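Long-range contact in glyoxylate-induced Protein (Pseudomonas aeruginosa, PDB 1SQ4), which is a double beta-barrel cupin protein of unestablished function, possibly a ureidoglycine aminohydrolase: residues Y30-S44 with N51-G63. Numbering follows the deposited sequence.
Sequences YAVIPKGVMRDIVTS and NMRMWVIARPLSG
The indole of Trp-55 is gripped by the loop 38-43, its NE1 giving a hydrogen bond to the carbonyl O of Arg-39 at 2.7 Å; the acceptor lies close to the indole plane, while the donor is tilted 34° from the carbonyl plane. Thr-43 CG2 and Met-38 CB make CH-pi contacts on opposite faces of the five-membered ring, and Met-38, a selenomethionine, folds so that SE sits obliquely by the ring, a Met-aromatic contact, 3.6 Å from Trp-55 CB. The rotation of Thr-43 (chi1 43°) that leaves CG2 over the indole turns OG1 to donate to Asp-40 O at 2.7 Å; that oxygen also accepts from Thr-43 N. Arg-53 NH2 forms a salt bridge with Asp-40 OD2 (2.7 Å), which lies near the guanidinium plane, whereas the donor stands above the carboxylate plane. OD2 also accepts a weak hydrogen bond from Gly-12 N, and Arg-53 NH1 makes a second salt bridge, to Glu-74. Ser-44 and Met-54 form a single antiparallel hydrogen-bonded pair: Ser-44 N donates to Met-54 O at 2.8 Å, with a weak return bond. Farther along, Ile-33 CD1 meets Ile-57 CD1. The contact joins the two cupin barrels: strand 30-33 lies beside 239-244 in a mainly C-terminal sheet, and strand 52-57 edges an N-terminal sheet, beside 69-76.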
ATOM      1  N   TYR A  30     -16.216   0.270  -1.753  1.00  7.79           N
ATOM      2  CA  TYR A  30     -16.997  -0.261  -2.837  1.00  9.03           C
ATOM      3  C   TYR A  30     -16.520  -1.628  -3.303  1.00  9.97           C
ATOM      4  O   TYR A  30     -15.493  -2.147  -2.849  1.00  7.89           O
ATOM      5  CB  TYR A  30     -16.979   0.728  -4.004  1.00  8.21           C
ATOM      6  CG  TYR A  30     -15.613   0.925  -4.591  1.00  9.02           C
ATOM      7  CD1 TYR A  30     -14.696   1.793  -4.008  1.00  9.23           C
ATOM      8  CD2 TYR A  30     -15.222   0.208  -5.716  1.00 10.75           C
ATOM      9  CE1 TYR A  30     -13.420   1.940  -4.533  1.00  9.58           C
ATOM     10  CE2 TYR A  30     -13.954   0.343  -6.253  1.00 10.68           C
ATOM     11  CZ  TYR A  30     -13.056   1.211  -5.657  1.00 11.04           C
ATOM     12  OH  TYR A  30     -11.795   1.344  -6.187  1.00 11.67           O
ATOM     13  N   ALA A  31     -17.307  -2.201  -4.210  1.00 11.66           N
ATOM     14  CA  ALA A  31     -17.037  -3.505  -4.802  1.00 12.23           C
ATOM     15  C   ALA A  31     -17.560  -3.513  -6.234  1.00 11.07           C
ATOM     16  O   ALA A  31     -18.704  -3.141  -6.475  1.00 12.36           O
ATOM     17  CB  ALA A  31     -17.734  -4.589  -4.001  1.00 11.88           C
ATOM     18  N   VAL A  32     -16.714  -3.909  -7.179  1.00  9.90           N
ATOM     19  CA  VAL A  32     -17.121  -3.996  -8.575  1.00 10.02           C
ATOM     20  C   VAL A  32     -17.125  -5.454  -8.959  1.00 10.60           C
ATOM     21  O   VAL A  32     -16.140  -6.154  -8.742  1.00 11.87           O
ATOM     22  CB  VAL A  32     -16.141  -3.323  -9.543  1.00  9.63           C
ATOM     23  CG1 VAL A  32     -16.716  -3.378 -10.939  1.00  8.04           C
ATOM     24  CG2 VAL A  32     -15.850  -1.897  -9.129  1.00  9.16           C
ATOM     25  N   ILE A  33     -18.227  -5.911  -9.537  1.00 12.26           N
ATOM     26  CA  ILE A  33     -18.338  -7.304  -9.961  1.00 12.56           C
ATOM     27  C   ILE A  33     -18.650  -7.384 -11.456  1.00 12.26           C
ATOM     28  O   ILE A  33     -19.743  -7.013 -11.898  1.00 10.11           O
ATOM     29  CB  ILE A  33     -19.454  -8.022  -9.211  1.00 11.96           C
ATOM     30  CG1 ILE A  33     -19.363  -7.695  -7.730  1.00 12.84           C
ATOM     31  CG2 ILE A  33     -19.328  -9.532  -9.415  1.00 13.60           C
ATOM     32  CD1 ILE A  33     -20.556  -8.204  -6.995  1.00 15.82           C
ATOM     33  N   PRO A  34     -17.685  -7.863 -12.253  1.00 12.57           N
ATOM     34  CA  PRO A  34     -17.802  -8.012 -13.706  1.00 13.13           C
ATOM     35  C   PRO A  34     -18.851  -9.014 -14.120  1.00 12.87           C
ATOM     36  O   PRO A  34     -19.185  -9.931 -13.371  1.00 13.37           O
ATOM     37  CB  PRO A  34     -16.417  -8.488 -14.120  1.00 13.42           C
ATOM     38  CG  PRO A  34     -15.549  -7.869 -13.117  1.00 15.45           C
ATOM     39  CD  PRO A  34     -16.303  -8.117 -11.832  1.00 13.17           C
ATOM     40  N   LYS A  35     -19.346  -8.851 -15.336  1.00 11.66           N
ATOM     41  CA  LYS A  35     -20.348  -9.760 -15.854  1.00 11.72           C
ATOM     42  C   LYS A  35     -19.792 -11.172 -16.027  1.00 11.76           C
ATOM     43  O   LYS A  35     -20.552 -12.131 -16.021  1.00 11.37           O
ATOM     44  CB  LYS A  35     -20.892  -9.236 -17.185  1.00 11.23           C
ATOM     45  CG  LYS A  35     -19.834  -8.988 -18.234  1.00  9.66           C
ATOM     46  CD  LYS A  35     -20.418  -8.159 -19.342  1.00  9.30           C
ATOM     47  CE  LYS A  35     -20.448  -8.929 -20.624  1.00  9.11           C
ATOM     48  NZ  LYS A  35     -19.056  -9.218 -21.017  1.00 10.43           N
ATOM     49  N   GLY A  36     -18.471 -11.293 -16.161  1.00 11.86           N
ATOM     50  CA  GLY A  36     -17.841 -12.593 -16.352  1.00 11.46           C
ATOM     51  C   GLY A  36     -17.961 -13.575 -15.200  1.00 12.73           C
ATOM     52  O   GLY A  36     -17.493 -14.709 -15.273  1.00 12.24           O
ATOM     53  N   VAL A  37     -18.596 -13.144 -14.126  1.00 13.56           N
ATOM     54  CA  VAL A  37     -18.758 -14.008 -12.981  1.00 15.39           C
ATOM     55  C   VAL A  37     -19.912 -14.977 -13.213  1.00 15.97           C
ATOM     56  O   VAL A  37     -19.856 -16.152 -12.820  1.00 14.19           O
ATOM     57  CB  VAL A  37     -19.038 -13.169 -11.741  1.00 15.61           C
ATOM     58  CG1 VAL A  37     -19.016 -14.035 -10.506  1.00 16.61           C
ATOM     59  CG2 VAL A  37     -18.012 -12.067 -11.650  1.00 17.98           C
HETATM   60  N   MSE A  38     -20.957 -14.463 -13.852  1.00 17.24           N
HETATM   61  CA  MSE A  38     -22.166 -15.218 -14.157  1.00 19.61           C
HETATM   62  C   MSE A  38     -21.887 -16.430 -15.036  1.00 18.54           C
HETATM   63  O   MSE A  38     -22.179 -16.408 -16.226  1.00 18.13           O
HETATM   64  CB  MSE A  38     -23.168 -14.334 -14.893  1.00 24.85           C
HETATM   65  CG  MSE A  38     -23.176 -12.894 -14.469  1.00 30.58           C
HETATM   66 SE   MSE A  38     -24.653 -12.509 -13.328  1.00 43.29          SE
HETATM   67  CE  MSE A  38     -23.707 -12.678 -11.638  1.00 35.90           C
ATOM     68  N   ARG A  39     -21.344 -17.487 -14.454  1.00 19.22           N
ATOM     69  CA  ARG A  39     -21.049 -18.694 -15.210  1.00 19.99           C
ATOM     70  C   ARG A  39     -22.129 -19.723 -14.958  1.00 19.62           C
ATOM     71  O   ARG A  39     -22.996 -19.539 -14.104  1.00 20.21           O
ATOM     72  CB  ARG A  39     -19.716 -19.281 -14.775  1.00 22.10           C
ATOM     73  CG  ARG A  39     -18.582 -18.297 -14.760  1.00 23.90           C
ATOM     74  CD  ARG A  39     -18.045 -18.034 -16.135  1.00 23.57           C
ATOM     75  NE  ARG A  39     -17.276 -19.166 -16.643  1.00 27.34           N
ATOM     76  CZ  ARG A  39     -16.375 -19.072 -17.620  1.00 27.86           C
ATOM     77  NH1 ARG A  39     -15.715 -20.147 -18.042  1.00 24.59           N
ATOM     78  NH2 ARG A  39     -16.120 -17.890 -18.166  1.00 27.76           N
ATOM     79  N   ASP A  40     -22.065 -20.825 -15.686  1.00 19.48           N
ATOM     80  CA  ASP A  40     -23.049 -21.879 -15.515  1.00 18.98           C
ATOM     81  C   ASP A  40     -22.920 -22.612 -14.196  1.00 18.05           C
ATOM     82  O   ASP A  40     -23.902 -22.738 -13.476  1.00 17.60           O
ATOM     83  CB  ASP A  40     -22.938 -22.879 -16.653  1.00 22.27           C
ATOM     84  CG  ASP A  40     -23.489 -22.338 -17.947  1.00 24.69           C
ATOM     85  OD1 ASP A  40     -23.274 -22.971 -18.997  1.00 26.85           O
ATOM     86  OD2 ASP A  40     -24.145 -21.281 -17.907  1.00 27.25           O
ATOM     87  N   ILE A  41     -21.715 -23.093 -13.883  1.00 17.13           N
ATOM     88  CA  ILE A  41     -21.493 -23.850 -12.649  1.00 16.80           C
ATOM     89  C   ILE A  41     -21.578 -23.060 -11.365  1.00 16.49           C
ATOM     90  O   ILE A  41     -21.248 -23.571 -10.291  1.00 17.19           O
ATOM     91  CB  ILE A  41     -20.132 -24.580 -12.639  1.00 15.86           C
ATOM     92  CG1 ILE A  41     -19.043 -23.665 -13.168  1.00 14.52           C
ATOM     93  CG2 ILE A  41     -20.226 -25.863 -13.438  1.00 18.26           C
ATOM     94  CD1 ILE A  41     -18.819 -22.457 -12.331  1.00 15.13           C
ATOM     95  N   VAL A  42     -22.019 -21.816 -11.455  1.00 14.15           N
ATOM     96  CA  VAL A  42     -22.094 -21.012 -10.255  1.00 11.36           C
ATOM     97  C   VAL A  42     -23.525 -20.546  -9.989  1.00  8.92           C
ATOM     98  O   VAL A  42     -23.768 -19.748  -9.080  1.00  7.50           O
ATOM     99  CB  VAL A  42     -21.108 -19.835 -10.367  1.00 10.34           C
ATOM    100  CG1 VAL A  42     -21.576 -18.869 -11.420  1.00 12.70           C
ATOM    101  CG2 VAL A  42     -20.944 -19.164  -9.032  1.00 13.10           C
ATOM    102  N   THR A  43     -24.466 -21.081 -10.770  1.00  7.38           N
ATOM    103  CA  THR A  43     -25.880 -20.746 -10.628  1.00  7.57           C
ATOM    104  C   THR A  43     -26.485 -21.353  -9.369  1.00  7.11           C
ATOM    105  O   THR A  43     -25.921 -22.269  -8.788  1.00  7.00           O
ATOM    106  CB  THR A  43     -26.728 -21.207 -11.855  1.00  8.41           C
ATOM    107  OG1 THR A  43     -26.339 -22.526 -12.255  1.00  8.77           O
ATOM    108  CG2 THR A  43     -26.560 -20.248 -13.018  1.00  6.86           C
ATOM    109  N   SER A  44     -27.636 -20.828  -8.952  1.00  9.10           N
ATOM    110  CA  SER A  44     -28.314 -21.308  -7.744  1.00  9.29           C
ATOM    111  C   SER A  44     -29.741 -21.778  -8.022  1.00  8.29           C
ATOM    112  O   SER A  44     -30.248 -21.657  -9.137  1.00  7.42           O
ATOM    113  CB  SER A  44     -28.341 -20.200  -6.683  1.00  9.05           C
ATOM    114  OG  SER A  44     -27.037 -19.695  -6.436  1.00 11.32           O
ATOM    115  N   ASN A  51     -37.717 -25.663 -14.031  1.00 13.75           N
ATOM    116  CA  ASN A  51     -36.851 -25.176 -15.095  1.00 14.50           C
ATOM    117  C   ASN A  51     -36.284 -23.800 -14.820  1.00 12.23           C
ATOM    118  O   ASN A  51     -36.349 -22.910 -15.660  1.00 12.51           O
ATOM    119  CB  ASN A  51     -37.614 -25.180 -16.422  1.00 16.85           C
ATOM    120  CG  ASN A  51     -38.163 -26.550 -16.755  1.00 20.15           C
ATOM    121  OD1 ASN A  51     -37.469 -27.558 -16.598  1.00 22.32           O
ATOM    122  ND2 ASN A  51     -39.410 -26.601 -17.218  1.00 21.46           N
HETATM  123  N   MSE A  52     -35.696 -23.641 -13.646  1.00 11.69           N
HETATM  124  CA  MSE A  52     -35.139 -22.360 -13.260  1.00 12.48           C
HETATM  125  C   MSE A  52     -33.681 -22.402 -12.815  1.00 12.86           C
HETATM  126  O   MSE A  52     -33.251 -23.324 -12.122  1.00 13.97           O
HETATM  127  CB  MSE A  52     -35.993 -21.776 -12.141  1.00 13.72           C
HETATM  128  CG  MSE A  52     -35.583 -20.380 -11.671  1.00 18.08           C
HETATM  129 SE   MSE A  52     -34.160 -20.263 -10.379  1.00 21.93          SE
HETATM  130  CE  MSE A  52     -35.216 -19.914  -8.773  1.00 15.81           C
ATOM    131  N   ARG A  53     -32.928 -21.387 -13.216  1.00 12.40           N
ATOM    132  CA  ARG A  53     -31.530 -21.250 -12.832  1.00 11.34           C
ATOM    133  C   ARG A  53     -31.365 -19.738 -12.607  1.00 11.73           C
ATOM    134  O   ARG A  53     -31.954 -18.938 -13.334  1.00 11.44           O
ATOM    135  CB  ARG A  53     -30.615 -21.757 -13.954  1.00  9.45           C
ATOM    136  CG  ARG A  53     -30.706 -20.944 -15.254  1.00 12.87           C
ATOM    137  CD  ARG A  53     -30.143 -21.667 -16.492  1.00 11.84           C
ATOM    138  NE  ARG A  53     -28.745 -22.086 -16.344  1.00 10.12           N
ATOM    139  CZ  ARG A  53     -27.733 -21.673 -17.111  1.00  9.84           C
ATOM    140  NH1 ARG A  53     -27.925 -20.809 -18.112  1.00  4.20           N
ATOM    141  NH2 ARG A  53     -26.517 -22.141 -16.874  1.00  7.48           N
HETATM  142  N   MSE A  54     -30.598 -19.344 -11.595  1.00 12.34           N
HETATM  143  CA  MSE A  54     -30.406 -17.926 -11.315  1.00 12.90           C
HETATM  144  C   MSE A  54     -29.006 -17.600 -10.820  1.00 11.97           C
HETATM  145  O   MSE A  54     -28.312 -18.437 -10.243  1.00 11.79           O
HETATM  146  CB  MSE A  54     -31.416 -17.440 -10.266  1.00 14.00           C
HETATM  147  CG  MSE A  54     -31.250 -18.079  -8.896  1.00 15.98           C
HETATM  148 SE   MSE A  54     -32.585 -17.558  -7.573  1.00 25.94          SE
HETATM  149  CE  MSE A  54     -31.446 -17.326  -6.010  1.00 19.90           C
ATOM    150  N   TRP A  55     -28.615 -16.359 -11.048  1.00 10.23           N
ATOM    151  CA  TRP A  55     -27.332 -15.871 -10.625  1.00  9.62           C
ATOM    152  C   TRP A  55     -27.588 -15.000  -9.424  1.00 11.06           C
ATOM    153  O   TRP A  55     -28.383 -14.064  -9.503  1.00 13.34           O
ATOM    154  CB  TRP A  55     -26.694 -15.087 -11.759  1.00  7.41           C
ATOM    155  CG  TRP A  55     -26.051 -16.014 -12.713  1.00  9.66           C
ATOM    156  CD1 TRP A  55     -24.865 -16.666 -12.535  1.00 10.04           C
ATOM    157  CD2 TRP A  55     -26.580 -16.479 -13.961  1.00  9.73           C
ATOM    158  NE1 TRP A  55     -24.621 -17.506 -13.590  1.00 12.09           N
ATOM    159  CE2 TRP A  55     -25.658 -17.411 -14.483  1.00 11.23           C
ATOM    160  CE3 TRP A  55     -27.742 -16.204 -14.688  1.00 10.71           C
ATOM    161  CZ2 TRP A  55     -25.860 -18.068 -15.703  1.00 11.53           C
ATOM    162  CZ3 TRP A  55     -27.945 -16.858 -15.900  1.00 11.93           C
ATOM    163  CH2 TRP A  55     -27.007 -17.779 -16.395  1.00 11.97           C
ATOM    164  N   VAL A  56     -26.952 -15.328  -8.300  1.00 12.03           N
ATOM    165  CA  VAL A  56     -27.147 -14.557  -7.075  1.00 13.39           C
ATOM    166  C   VAL A  56     -26.158 -13.408  -6.995  1.00 15.14           C
ATOM    167  O   VAL A  56     -25.028 -13.502  -7.472  1.00 16.85           O
ATOM    168  CB  VAL A  56     -26.990 -15.434  -5.795  1.00 13.14           C
ATOM    169  CG1 VAL A  56     -27.331 -14.607  -4.569  1.00 13.54           C
ATOM    170  CG2 VAL A  56     -27.903 -16.646  -5.853  1.00 11.49           C
ATOM    171  N   ILE A  57     -26.602 -12.311  -6.398  1.00 16.72           N
ATOM    172  CA  ILE A  57     -25.764 -11.136  -6.230  1.00 17.53           C
ATOM    173  C   ILE A  57     -26.199 -10.446  -4.949  1.00 16.44           C
ATOM    174  O   ILE A  57     -27.049  -9.565  -4.956  1.00 16.45           O
ATOM    175  CB  ILE A  57     -25.896 -10.174  -7.431  1.00 19.52           C
ATOM    176  CG1 ILE A  57     -25.353  -8.791  -7.080  1.00 21.65           C
ATOM    177  CG2 ILE A  57     -27.337 -10.026  -7.808  1.00 22.52           C
ATOM    178  CD1 ILE A  57     -23.927  -8.802  -6.625  1.00 24.86           C
ATOM    179  N   ALA A  58     -25.619 -10.883  -3.840  1.00 17.22           N
ATOM    180  CA  ALA A  58     -25.929 -10.324  -2.530  1.00 16.58           C
ATOM    181  C   ALA A  58     -24.625 -10.279  -1.735  1.00 15.73           C
ATOM    182  O   ALA A  58     -23.638 -10.878  -2.142  1.00 16.52           O
ATOM    183  CB  ALA A  58     -26.953 -11.206  -1.830  1.00 17.07           C
ATOM    184  N   ARG A  59     -24.624  -9.577  -0.608  1.00 16.29           N
ATOM    185  CA  ARG A  59     -23.430  -9.457   0.233  1.00 15.87           C
ATOM    186  C   ARG A  59     -22.144  -9.191  -0.565  1.00 16.22           C
ATOM    187  O   ARG A  59     -21.136  -9.889  -0.383  1.00 18.21           O
ATOM    188  CB  ARG A  59     -23.241 -10.727   1.078  1.00 12.89           C
ATOM    189  CG  ARG A  59     -24.410 -11.047   1.972  1.00 10.01           C
ATOM    190  CD  ARG A  59     -24.009 -11.986   3.095  1.00  7.79           C
ATOM    191  NE  ARG A  59     -23.795 -13.369   2.661  1.00  6.84           N
ATOM    192  CZ  ARG A  59     -24.749 -14.162   2.176  1.00  4.48           C
ATOM    193  NH1 ARG A  59     -25.995 -13.712   2.057  1.00  3.72           N
ATOM    194  NH2 ARG A  59     -24.453 -15.400   1.813  1.00  1.00           N
ATOM    195  N   PRO A  60     -22.153  -8.176  -1.439  1.00 14.27           N
ATOM    196  CA  PRO A  60     -20.969  -7.865  -2.241  1.00 14.24           C
ATOM    197  C   PRO A  60     -19.746  -7.621  -1.370  1.00 14.49           C
ATOM    198  O   PRO A  60     -18.619  -7.968  -1.733  1.00 15.08           O
ATOM    199  CB  PRO A  60     -21.378  -6.601  -2.989  1.00 14.02           C
ATOM    200  CG  PRO A  60     -22.871  -6.681  -3.034  1.00 14.38           C
ATOM    201  CD  PRO A  60     -23.203  -7.173  -1.657  1.00 14.45           C
ATOM    202  N   LEU A  61     -19.988  -7.014  -0.215  1.00 14.37           N
ATOM    203  CA  LEU A  61     -18.926  -6.677   0.723  1.00 15.23           C
ATOM    204  C   LEU A  61     -19.404  -6.976   2.124  1.00 16.33           C
ATOM    205  O   LEU A  61     -20.607  -7.001   2.388  1.00 15.35           O
ATOM    206  CB  LEU A  61     -18.585  -5.190   0.606  1.00 15.01           C
ATOM    207  CG  LEU A  61     -17.233  -4.710   0.075  1.00 14.16           C
ATOM    208  CD1 LEU A  61     -16.767  -5.520  -1.120  1.00 11.99           C
ATOM    209  CD2 LEU A  61     -17.373  -3.248  -0.269  1.00 13.00           C
ATOM    210  N   SER A  62     -18.459  -7.189   3.029  1.00 19.00           N
ATOM    211  CA  SER A  62     -18.806  -7.509   4.407  1.00 21.93           C
ATOM    212  C   SER A  62     -19.499  -6.343   5.098  1.00 23.33           C
ATOM    213  O   SER A  62     -19.541  -5.228   4.578  1.00 24.04           O
ATOM    214  CB  SER A  62     -17.551  -7.887   5.196  1.00 24.10           C
ATOM    215  OG  SER A  62     -16.813  -6.735   5.576  1.00 27.09           O
ATOM    216  N   GLY A  63     -20.055  -6.614   6.271  1.00 24.53           N
ATOM    217  CA  GLY A  63     -20.715  -5.565   7.018  1.00 26.90           C
ATOM    218  C   GLY A  63     -22.187  -5.381   6.724  1.00 28.62           C
ATOM    219  O   GLY A  63     -22.906  -6.347   6.488  1.00 30.82           O
TER